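Local structure of Phenolphthiocerol/phthiocerol polyketide synthase subunit C (Mycobacterium tuberculosis H37Rv, 8QZI) at residues His74-Pro77 against Leu78-Gly82. The protein is a subunit of a type I polyketide synthase that probably helps make phthiocerol and phenolphthiocerol, its carrier domain probably tethering the growing chain on phosphopantetheine. Numbering follows the deposited sequence.
Sequences HHRP and LETLG
T80 donates two hydrogen bonds to the carbonyl of P77, closing a type I beta turn that runs from P77 to T80. T80 N lies 3.1 Å from P77 O, above the carbonyl plane, while T80 OG1 sits 2.6 Å from P77 O, nearly in line with the C=O bond. Threonine suits this corner because chi1 of 80° sets OG1 between its own N and carbonyl carbon, facing P77 O, and still allows CG2 to lie 4.1 Å from P77 CB. The proline ring holds phi of P77 at -63° as the chain enters the turn.

Packing is close where L81 meets R76. The methyl L81 CD1 lies over one face of the flat guanidinium, offset toward the rim, 3.2 Å from both R76 CZ and NH2; the side chains cross at about a right angle. R76 arrives there because CG is anti to the backbone N and the chain then bends at chi2. L78 and L81 are both buried, apolar residues fitted to pack on I72, L78 on I62 and L81 on L66 of helix 52-66. Separately, L78 CD2 approaches R76 O to 3.2 Å.

In the carrier-protein fold this loop leads into helix 85-98, whose start bears the serine that probably receives phosphopantetheine. G82 has a positive phi, which glycine adopts readily.

The outer side is looser: P77 and E79 are exposed, and E79 OE2, near bound coenzyme A, is ion-paired with a basic side chain on the chain of another protein.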
# COMPACT_ATOMS: atom_id res chain seq x y z
N HIS F 74 -4.53 -14.97 18.24
CA HIS F 74 -3.15 -14.49 18.30
C HIS F 74 -2.24 -15.17 17.28
O HIS F 74 -1.05 -14.83 17.21
CB HIS F 74 -2.59 -14.68 19.72
CG HIS F 74 -3.33 -13.90 20.77
ND1 HIS F 74 -2.76 -12.84 21.45
CD2 HIS F 74 -4.59 -14.02 21.26
CE1 HIS F 74 -3.63 -12.35 22.31
NE2 HIS F 74 -4.75 -13.04 22.21
N HIS F 75 -2.77 -16.11 16.49
CA HIS F 75 -2.04 -16.84 15.45
C HIS F 75 -2.63 -16.58 14.06
O HIS F 75 -2.51 -17.42 13.17
CB HIS F 75 -2.04 -18.34 15.74
CG HIS F 75 -1.24 -18.73 16.95
ND1 HIS F 75 -0.43 -17.84 17.63
CD2 HIS F 75 -1.13 -19.91 17.59
CE1 HIS F 75 0.14 -18.47 18.65
NE2 HIS F 75 -0.27 -19.72 18.65
N ARG F 76 -3.27 -15.42 13.87
CA ARG F 76 -3.96 -15.09 12.63
C ARG F 76 -3.26 -13.94 11.92
O ARG F 76 -3.15 -12.84 12.50
CB ARG F 76 -5.43 -14.73 12.91
CG ARG F 76 -6.23 -14.27 11.69
CD ARG F 76 -7.33 -15.27 11.33
NE ARG F 76 -8.48 -14.61 10.71
CZ ARG F 76 -9.57 -14.23 11.38
NH1 ARG F 76 -9.67 -14.44 12.68
NH2 ARG F 76 -10.57 -13.62 10.74
N PRO F 77 -2.78 -14.11 10.69
CA PRO F 77 -2.18 -12.98 9.97
C PRO F 77 -3.22 -11.89 9.72
O PRO F 77 -4.29 -12.14 9.17
CB PRO F 77 -1.69 -13.61 8.66
CG PRO F 77 -1.55 -15.08 8.97
CD PRO F 77 -2.65 -15.38 9.94
N LEU F 78 -2.88 -10.67 10.13
CA LEU F 78 -3.85 -9.58 10.07
C LEU F 78 -3.92 -8.91 8.70
O LEU F 78 -4.70 -7.97 8.53
CB LEU F 78 -3.54 -8.55 11.16
CG LEU F 78 -3.91 -9.05 12.57
CD1 LEU F 78 -4.40 -7.92 13.46
CD2 LEU F 78 -4.95 -10.15 12.46
N GLU F 79 -3.12 -9.37 7.73
CA GLU F 79 -3.42 -9.10 6.33
C GLU F 79 -4.78 -9.67 5.94
O GLU F 79 -5.47 -9.11 5.07
CB GLU F 79 -2.33 -9.68 5.44
CG GLU F 79 -2.76 -9.92 4.01
CD GLU F 79 -1.80 -10.80 3.24
OE1 GLU F 79 -1.26 -11.76 3.83
OE2 GLU F 79 -1.57 -10.53 2.04
N THR F 80 -5.17 -10.78 6.56
CA THR F 80 -6.47 -11.43 6.36
C THR F 80 -7.59 -10.79 7.18
O THR F 80 -8.76 -11.12 6.96
CB THR F 80 -6.36 -12.91 6.71
OG1 THR F 80 -6.43 -13.07 8.13
CG2 THR F 80 -5.02 -13.48 6.23
N LEU F 81 -7.26 -9.91 8.12
CA LEU F 81 -8.23 -9.17 8.93
C LEU F 81 -8.57 -7.81 8.34
O LEU F 81 -9.17 -6.98 9.03
CB LEU F 81 -7.70 -8.99 10.35
CG LEU F 81 -8.51 -9.75 11.39
CD1 LEU F 81 -8.46 -11.23 11.08
CD2 LEU F 81 -8.00 -9.46 12.80
N GLY F 82 -8.18 -7.56 7.09
CA GLY F 82 -8.52 -6.31 6.44
C GLY F 82 -7.75 -5.11 6.92
O GLY F 82 -8.24 -3.99 6.80